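Local coordinates for protein alanine dehydrogenase/pyridine nucleotide transhydrogenase (Mycobacterium smegmatis str. MC2 155, PDB 3P2Y) that probably carries out hydride transfer between NADH and NADP as the alpha-1 subunit of a proton-pumping transhydrogenase, in a family shared with alanine dehydrogenase, at residues 192-201 with 221-229; 289-300 with 320-328. One frame throughout, in Å; residues are numbered along the deposited sequence. Where two conformers were deposited one is given.

Interaction 1. Residues 192-201 with 221-229; sequences VGVAGLQALA and EQVRSVGAQ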
loop_
_atom_site.group_PDB
_atom_site.type_symbol
_atom_site.label_atom_id
_atom_site.label_comp_id
_atom_site.label_asym_id
_atom_site.label_seq_id
_atom_site.Cartn_x
_atom_site.Cartn_y
_atom_site.Cartn_z
ATOM N N VAL A 192 -5.702 2.930 -20.806
ATOM C CA VAL A 192 -4.242 2.856 -20.716
ATOM C C VAL A 192 -3.619 4.119 -21.334
ATOM O O VAL A 192 -2.974 4.090 -22.400
ATOM C CB VAL A 192 -3.645 1.549 -21.319
ATOM C CG1 VAL A 192 -2.116 1.471 -21.031
ATOM C CG2 VAL A 192 -4.364 0.305 -20.765
ATOM N N GLY A 193 -3.845 5.231 -20.651
ATOM C CA GLY A 193 -3.028 6.434 -20.844
ATOM C C GLY A 193 -1.849 6.308 -19.887
ATOM O O GLY A 193 -1.448 5.201 -19.520
ATOM N N VAL A 194 -1.302 7.446 -19.469
ATOM C CA VAL A 194 -0.098 7.449 -18.640
ATOM C C VAL A 194 -0.340 6.713 -17.298
ATOM O O VAL A 194 0.495 5.885 -16.896
ATOM C CB VAL A 194 0.395 8.882 -18.400
ATOM C CG1 VAL A 194 1.548 8.883 -17.342
ATOM C CG2 VAL A 194 0.906 9.498 -19.750
ATOM N N ALA A 195 -1.444 7.025 -16.609
ATOM C CA ALA A 195 -1.684 6.381 -15.302
ATOM C C ALA A 195 -1.829 4.862 -15.514
ATOM O O ALA A 195 -1.268 4.049 -14.741
ATOM C CB ALA A 195 -2.937 6.942 -14.635
ATOM N N GLY A 196 -2.611 4.488 -16.519
ATOM C CA GLY A 196 -2.914 3.058 -16.745
ATOM C C GLY A 196 -1.648 2.285 -17.099
ATOM O O GLY A 196 -1.467 1.134 -16.700
ATOM N N LEU A 197 -0.760 2.905 -17.871
ATOM C CA LEU A 197 0.469 2.225 -18.243
ATOM C C LEU A 197 1.370 2.018 -17.027
ATOM O O LEU A 197 1.997 0.965 -16.878
ATOM C CB LEU A 197 1.220 3.024 -19.305
ATOM C CG LEU A 197 2.287 2.247 -20.081
ATOM C CD1 LEU A 197 1.646 1.053 -20.863
ATOM C CD2 LEU A 197 3.019 3.199 -21.047
ATOM N N GLN A 198 1.481 3.046 -16.182
ATOM C CA GLN A 198 2.255 2.903 -14.965
ATOM C C GLN A 198 1.610 1.874 -14.042
ATOM O O GLN A 198 2.320 1.091 -13.416
ATOM C CB GLN A 198 2.406 4.257 -14.238
ATOM C CG GLN A 198 3.434 4.162 -13.048
ATOM C CD GLN A 198 4.821 3.758 -13.541
ATOM O OE1 GLN A 198 5.276 2.632 -13.289
ATOM N NE2 GLN A 198 5.468 4.639 -14.283
ATOM N N ALA A 199 0.285 1.849 -13.967
ATOM C CA ALA A 199 -0.406 0.780 -13.175
ATOM C C ALA A 199 -0.045 -0.634 -13.699
ATOM O O ALA A 199 0.274 -1.535 -12.922
ATOM C CB ALA A 199 -1.946 0.978 -13.190
ATOM N N LEU A 200 -0.068 -0.817 -15.015
ATOM C CA LEU A 200 0.354 -2.127 -15.561
ATOM C C LEU A 200 1.786 -2.484 -15.179
ATOM O O LEU A 200 2.058 -3.639 -14.796
ATOM C CB LEU A 200 0.212 -2.156 -17.091
ATOM C CG LEU A 200 -1.239 -2.179 -17.580
ATOM C CD1 LEU A 200 -1.218 -1.863 -19.098
ATOM C CD2 LEU A 200 -1.944 -3.538 -17.316
ATOM N N ALA A 201 2.705 -1.511 -15.295
ATOM C CA ALA A 201 4.110 -1.763 -15.002
ATOM C C ALA A 201 4.259 -2.108 -13.530
ATOM O O ALA A 201 4.975 -3.064 -13.179
ATOM C CB ALA A 201 5.004 -0.536 -15.364
ATOM N N GLU A 221 0.483 -1.656 -28.513
ATOM C CA GLU A 221 1.935 -1.728 -28.414
ATOM C C GLU A 221 2.446 -1.306 -27.050
ATOM O O GLU A 221 3.345 -1.931 -26.509
ATOM C CB GLU A 221 2.601 -0.870 -29.495
ATOM C CG GLU A 221 2.609 -1.538 -30.890
ATOM C CD GLU A 221 1.417 -1.179 -31.779
ATOM O OE1 GLU A 221 0.258 -0.968 -31.279
ATOM O OE2 GLU A 221 1.641 -1.102 -33.018
ATOM N N GLN A 222 1.858 -0.237 -26.507
ATOM C CA GLN A 222 2.278 0.239 -25.176
ATOM C C GLN A 222 1.967 -0.799 -24.090
ATOM O O GLN A 222 2.811 -1.073 -23.225
ATOM C CB GLN A 222 1.655 1.606 -24.847
ATOM C CG GLN A 222 2.171 2.750 -25.789
ATOM C CD GLN A 222 1.390 4.047 -25.613
ATOM O OE1 GLN A 222 0.159 4.051 -25.563
ATOM N NE2 GLN A 222 2.111 5.160 -25.494
ATOM N N VAL A 223 0.773 -1.380 -24.153
ATOM C CA VAL A 223 0.350 -2.424 -23.201
ATOM C C VAL A 223 1.303 -3.604 -23.266
ATOM O O VAL A 223 1.793 -4.088 -22.232
ATOM C CB VAL A 223 -1.112 -2.862 -23.505
ATOM C CG1 VAL A 223 -1.527 -4.176 -22.800
ATOM C CG2 VAL A 223 -2.098 -1.707 -23.173
ATOM N N ARG A 224 1.617 -4.055 -24.487
ATOM C CA ARG A 224 2.553 -5.153 -24.629
ATOM C C ARG A 224 3.981 -4.818 -24.142
ATOM O O ARG A 224 4.680 -5.703 -23.625
ATOM C CB ARG A 224 2.542 -5.653 -26.082
ATOM C CG ARG A 224 1.233 -6.371 -26.425
ATOM C CD ARG A 224 1.117 -6.595 -27.948
ATOM N NE ARG A 224 -0.106 -7.345 -28.262
ATOM C CZ ARG A 224 -0.940 -7.078 -29.254
ATOM N NH1 ARG A 224 -0.733 -6.041 -30.056
ATOM N NH2 ARG A 224 -2.040 -7.820 -29.398
ATOM N N SER A 225 4.390 -3.554 -24.290
ATOM C CA SER A 225 5.765 -3.122 -23.981
ATOM C C SER A 225 6.027 -3.209 -22.466
ATOM O O SER A 225 7.183 -3.291 -22.063
ATOM C CB SER A 225 6.036 -1.690 -24.468
ATOM O OG SER A 225 5.400 -0.733 -23.597
ATOM N N VAL A 226 4.961 -3.190 -21.642
ATOM C CA VAL A 226 5.102 -3.364 -20.187
ATOM C C VAL A 226 4.759 -4.782 -19.712
ATOM O O VAL A 226 4.630 -5.052 -18.502
ATOM C CB VAL A 226 4.342 -2.254 -19.364
ATOM C CG1 VAL A 226 4.936 -0.894 -19.692
ATOM C CG2 VAL A 226 2.803 -2.275 -19.617
ATOM N N GLY A 227 4.643 -5.694 -20.671
ATOM C CA GLY A 227 4.494 -7.122 -20.369
ATOM C C GLY A 227 3.091 -7.551 -20.005
ATOM O O GLY A 227 2.914 -8.599 -19.372
ATOM N N ALA A 228 2.105 -6.748 -20.422
ATOM C CA ALA A 228 0.696 -7.071 -20.222
ATOM C C ALA A 228 0.087 -7.650 -21.490
ATOM O O ALA A 228 0.551 -7.355 -22.599
ATOM C CB ALA A 228 -0.085 -5.786 -19.817
ATOM N N GLN A 229 -0.935 -8.480 -21.292
ATOM C CA GLN A 229 -1.778 -8.963 -22.384
ATOM C C GLN A 229 -2.701 -7.840 -22.844
ATOM O O GLN A 229 -3.202 -7.077 -22.038
ATOM C CB GLN A 229 -2.655 -10.132 -21.916
ATOM C CG GLN A 229 -1.894 -11.404 -21.541
ATOM C CD GLN A 229 -2.811 -12.615 -21.471
ATOM O OE1 GLN A 229 -3.428 -12.991 -22.465
ATOM N NE2 GLN A 229 -2.909 -13.223 -20.299
HETATM O O HOH W 1 -1.059 5.331 -23.789
HETATM O O HOH W 2 2.190 -5.185 -17.104
#

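Interaction 2. Residues 289-300 with 320-328; sequences ATGMQPGSVVVD and HHGVTITSP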
loop_
_atom_site.group_PDB
_atom_site.type_symbol
_atom_site.label_atom_id
_atom_site.label_comp_id
_atom_site.label_asym_id
_atom_site.label_seq_id
_atom_site.Cartn_x
_atom_site.Cartn_y
_atom_site.Cartn_z
ATOM N N ALA A 289 -18.839 -5.834 -11.450
ATOM C CA ALA A 289 -18.217 -5.761 -10.124
ATOM C C ALA A 289 -18.723 -6.886 -9.236
ATOM O O ALA A 289 -17.942 -7.552 -8.570
ATOM C CB ALA A 289 -18.478 -4.408 -9.463
ATOM N N THR A 290 -20.035 -7.105 -9.260
ATOM C CA THR A 290 -20.694 -8.125 -8.446
ATOM C C THR A 290 -20.250 -9.539 -8.801
ATOM O O THR A 290 -20.229 -10.432 -7.931
ATOM C CB THR A 290 -22.245 -8.000 -8.617
ATOM O OG1 THR A 290 -22.631 -6.697 -8.197
ATOM C CG2 THR A 290 -22.993 -9.021 -7.800
ATOM N N GLY A 291 -19.901 -9.731 -10.071
ATOM C CA GLY A 291 -19.448 -11.028 -10.590
ATOM C C GLY A 291 -17.997 -11.367 -10.253
ATOM O O GLY A 291 -17.561 -12.498 -10.478
ATOM N N MET A 292 -17.240 -10.393 -9.733
ATOM C CA MET A 292 -15.859 -10.647 -9.298
ATOM C C MET A 292 -15.839 -11.509 -8.021
ATOM O O MET A 292 -16.819 -11.556 -7.255
ATOM C CB MET A 292 -15.107 -9.324 -9.073
ATOM C CG MET A 292 -14.949 -8.501 -10.363
ATOM S SD MET A 292 -14.403 -6.785 -10.103
ATOM C CE MET A 292 -12.757 -7.030 -9.420
ATOM N N GLN A 293 -14.748 -12.230 -7.820
ATOM C CA GLN A 293 -14.631 -13.103 -6.653
ATOM C C GLN A 293 -14.548 -12.269 -5.384
ATOM O O GLN A 293 -14.010 -11.164 -5.404
ATOM C CB GLN A 293 -13.396 -14.008 -6.772
ATOM C CG GLN A 293 -13.564 -15.141 -7.801
ATOM C CD GLN A 293 -14.717 -16.094 -7.463
ATOM O OE1 GLN A 293 -14.783 -16.652 -6.361
ATOM N NE2 GLN A 293 -15.631 -16.279 -8.410
ATOM N N PRO A 294 -15.057 -12.806 -4.261
ATOM C CA PRO A 294 -14.903 -12.107 -2.984
ATOM C C PRO A 294 -13.446 -11.715 -2.738
ATOM O O PRO A 294 -12.551 -12.498 -3.063
ATOM C CB PRO A 294 -15.329 -13.168 -1.951
ATOM C CG PRO A 294 -16.357 -13.990 -2.689
ATOM C CD PRO A 294 -15.804 -14.077 -4.121
ATOM N N GLY A 295 -13.233 -10.533 -2.157
ATOM C CA GLY A 295 -11.881 -10.047 -1.834
ATOM C C GLY A 295 -11.152 -9.387 -2.998
ATOM O O GLY A 295 -10.042 -8.825 -2.817
ATOM N N SER A 296 -11.767 -9.430 -4.179
ATOM C CA SER A 296 -11.251 -8.685 -5.344
ATOM C C SER A 296 -11.428 -7.191 -5.106
ATOM O O SER A 296 -12.205 -6.785 -4.226
ATOM C CB SER A 296 -11.961 -9.119 -6.630
ATOM O OG SER A 296 -11.818 -10.525 -6.834
ATOM N N VAL A 297 -10.670 -6.360 -5.814
ATOM C CA VAL A 297 -10.741 -4.911 -5.586
ATOM C C VAL A 297 -10.870 -4.189 -6.922
ATOM O O VAL A 297 -10.176 -4.534 -7.881
ATOM C CB VAL A 297 -9.429 -4.374 -4.905
ATOM C CG1 VAL A 297 -9.506 -2.862 -4.644
ATOM C CG2 VAL A 297 -9.140 -5.097 -3.560
ATOM N N VAL A 298 -11.736 -3.174 -6.963
ATOM C CA VAL A 298 -11.814 -2.248 -8.078
ATOM C C VAL A 298 -11.274 -0.916 -7.579
ATOM O O VAL A 298 -11.809 -0.350 -6.607
ATOM C CB VAL A 298 -13.292 -2.024 -8.559
ATOM C CG1 VAL A 298 -13.380 -0.917 -9.672
ATOM C CG2 VAL A 298 -13.904 -3.347 -9.068
ATOM N N VAL A 299 -10.229 -0.418 -8.238
ATOM C CA VAL A 299 -9.647 0.896 -7.882
ATOM C C VAL A 299 -10.049 1.839 -9.024
ATOM O O VAL A 299 -9.547 1.745 -10.147
ATOM C CB VAL A 299 -8.117 0.847 -7.761
ATOM C CG1 VAL A 299 -7.579 2.242 -7.272
ATOM C CG2 VAL A 299 -7.658 -0.291 -6.790
ATOM N N ASP A 300 -11.005 2.717 -8.735
ATOM C CA ASP A 300 -11.591 3.622 -9.730
ATOM C C ASP A 300 -10.952 4.989 -9.541
ATOM O O ASP A 300 -11.131 5.634 -8.493
ATOM C CB ASP A 300 -13.120 3.648 -9.475
ATOM C CG ASP A 300 -13.912 4.453 -10.505
ATOM O OD1 ASP A 300 -13.348 5.252 -11.283
ATOM O OD2 ASP A 300 -15.162 4.321 -10.464
ATOM N N HIS A 320 -19.124 -4.300 -1.795
ATOM C CA HIS A 320 -20.377 -4.668 -2.437
ATOM C C HIS A 320 -20.317 -6.153 -2.811
ATOM O O HIS A 320 -19.518 -6.552 -3.651
ATOM C CB HIS A 320 -20.614 -3.761 -3.652
ATOM C CG HIS A 320 -21.939 -3.964 -4.311
ATOM N ND1 HIS A 320 -23.081 -3.299 -3.909
ATOM C CD2 HIS A 320 -22.305 -4.757 -5.345
ATOM C CE1 HIS A 320 -24.097 -3.683 -4.664
ATOM N NE2 HIS A 320 -23.654 -4.567 -5.541
ATOM N N HIS A 321 -21.163 -6.974 -2.170
ATOM C CA HIS A 321 -21.158 -8.422 -2.390
ATOM C C HIS A 321 -19.731 -8.995 -2.311
ATOM O O HIS A 321 -19.288 -9.778 -3.157
ATOM C CB HIS A 321 -21.871 -8.762 -3.704
ATOM C CG HIS A 321 -23.343 -8.480 -3.662
ATOM N ND1 HIS A 321 -23.887 -7.284 -4.081
ATOM C CD2 HIS A 321 -24.379 -9.223 -3.208
ATOM C CE1 HIS A 321 -25.195 -7.308 -3.901
ATOM N NE2 HIS A 321 -25.521 -8.476 -3.381
ATOM N N GLY A 322 -19.018 -8.599 -1.253
ATOM C CA GLY A 322 -17.648 -9.101 -0.995
ATOM C C GLY A 322 -16.568 -8.505 -1.876
ATOM O O GLY A 322 -15.400 -8.895 -1.766
ATOM N N VAL A 323 -16.936 -7.543 -2.719
ATOM C CA VAL A 323 -15.956 -6.906 -3.648
ATOM C C VAL A 323 -15.673 -5.485 -3.189
ATOM O O VAL A 323 -16.602 -4.686 -2.960
ATOM C CB VAL A 323 -16.466 -6.922 -5.123
ATOM C CG1 VAL A 323 -15.473 -6.218 -6.059
ATOM C CG2 VAL A 323 -16.698 -8.366 -5.608
ATOM N N THR A 324 -14.389 -5.145 -3.043
ATOM C CA THR A 324 -14.033 -3.832 -2.488
ATOM C C THR A 324 -13.981 -2.837 -3.651
ATOM O O THR A 324 -13.341 -3.101 -4.667
ATOM C CB THR A 324 -12.665 -3.880 -1.762
ATOM O OG1 THR A 324 -12.730 -4.800 -0.662
ATOM C CG2 THR A 324 -12.229 -2.482 -1.236
ATOM N N ILE A 325 -14.687 -1.713 -3.527
ATOM C CA ILE A 325 -14.679 -0.664 -4.546
ATOM C C ILE A 325 -14.112 0.601 -3.915
ATOM O O ILE A 325 -14.711 1.137 -2.975
ATOM C CB ILE A 325 -16.111 -0.385 -5.053
ATOM C CG1 ILE A 325 -16.862 -1.717 -5.257
ATOM C CG2 ILE A 325 -16.071 0.470 -6.324
ATOM C CD1 ILE A 325 -16.317 -2.539 -6.418
ATOM N N THR A 326 -12.973 1.087 -4.415
ATOM C CA THR A 326 -12.334 2.240 -3.771
ATOM C C THR A 326 -12.157 3.372 -4.767
ATOM O O THR A 326 -11.893 3.112 -5.941
ATOM C CB THR A 326 -11.006 1.852 -3.095
ATOM O OG1 THR A 326 -10.503 2.961 -2.327
ATOM C CG2 THR A 326 -9.931 1.390 -4.155
ATOM N N SER A 327 -12.297 4.611 -4.296
ATOM C CA SER A 327 -12.279 5.759 -5.197
ATOM C C SER A 327 -11.401 6.880 -4.645
ATOM O O SER A 327 -11.911 7.915 -4.141
ATOM C CB SER A 327 -13.732 6.248 -5.467
ATOM O OG SER A 327 -13.738 7.421 -6.259
ATOM N N PRO A 328 -10.076 6.724 -4.759
ATOM C CA PRO A 328 -9.180 7.796 -4.301
ATOM C C PRO A 328 -9.298 9.017 -5.171
ATOM O O PRO A 328 -9.363 8.883 -6.390
ATOM C CB PRO A 328 -7.776 7.204 -4.474
ATOM C CG PRO A 328 -7.936 6.122 -5.527
ATOM C CD PRO A 328 -9.352 5.553 -5.301
HETATM O O HOH W 3 -18.125 -11.766 -4.673
HETATM O O HOH W 4 -10.614 -6.697 -0.748
HETATM O O HOH W 5 -11.564 8.061 -7.811
#

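Interaction 1. Residues 192-201 with 221-229
Val226 wedges its CG2 methyl between two leucines: CG2 comes within 3.6 Å of Leu200 CB, the two side chains crossing at about a right angle, while CG1 lies on the outer side against Leu197 and the methyl of Ala201. With chi1 at -62°, CG2 of Val226 sits between its own backbone N and carbonyl carbon, which aims it into the groove between Leu197 and Leu200. Leu197 reaches across with a single branch; its CD1 lies 3.4 Å from Gln222 O and also rests on Val226 CG2. At the N-terminal end Val192 straddles the CG2 methyl of Val223, with CG1 3.8 Å from it and CG2 almost as near. At the other end Leu200 CD2 meets Ala228 CB at 3.8 Å. No direct hydrogen bond joins the segments, but two waters do: one donates to Val192 O and Gln222 OE1, the other to Leu200 O and Val226 O.

Further out, a Schellman motif fixes where Val226 and Ala228 lie. Gly227, at positive phi, closes helix 221-225, with Ala228 N bonded to Val223 O and Gly227 N to Arg224 O. Ser225 OG also donates to Gln222 O, at 2.6 Å. Beneath, Leu200 and Ala228 both touch Thr210 of strand 209-213, and Val192 N is bonded to Asp214. The two helix segments run 9.9 Å apart at 26°, nearly parallel, as neighbouring helices do on one face of a Rossmann fold; Gly193 and Gly196 fit the glycine-rich turn of its dinucleotide-binding motif.

Interaction 2. Residues 289-300 with 320-328
The imidazole of His320 has Thr290 OG1 at its edge, in the ring plane and 3.5 Å from CD2; in the conformer given, His321 ND1 lies over one face, offset toward the rim, a less certain placement. The Thr290 hydroxyl has its hydrogen bond with Ala286 O, one turn back in the helix.

Beyond the rings, Val323 pushes CG2 to 3.3 Å from Ala289 O and also against Met292, plugging the bend between helix and strand. Gly295 N donates to Gly322 O at 2.7 Å, tying the type II turn of 293-296 to the type I' hairpin turn of 320-323. From there the strands pair in parallel: Thr324 N to Ser296 O, Val298 N to Thr324 O, Thr326 N to Val298 O and Asp300 N to Thr326 O, the last 3.0 Å long. Val298 and Ile325 lie side by side on one face. On the other, Val297 and Val299 accompany Thr324 and Thr326; Val297 and Thr326 reach helix 148-167, and Thr324 packs on Leu66 of the second subunit. This is parallel pairing within a Rossmann-type sheet, where strand 317-320 turns back through the type I' turn into strand 323-326, closing the sheet's edge with an antiparallel hairpin.

The two contacts come in series along the chain, interaction 1 closing before interaction 2 opens, and both belong to the C-terminal alanine dehydrogenase/PNT domain. Their centres are 22 Å apart and their nearest atoms about 8 Å, so they do not touch. One seven-stranded mixed sheet connects them, with strands 186-190 and 268-271 between strands 209-213 and 297-300. Interaction 1 packs helices 194-206 and 220-225 beside the end that finishes in strand 229-230; interaction 2 joins strands 297-300 and 323-326 toward the other end. Helix 148-167 touches residues of both. Together they span the two halves of what is probably the nucleotide-binding domain.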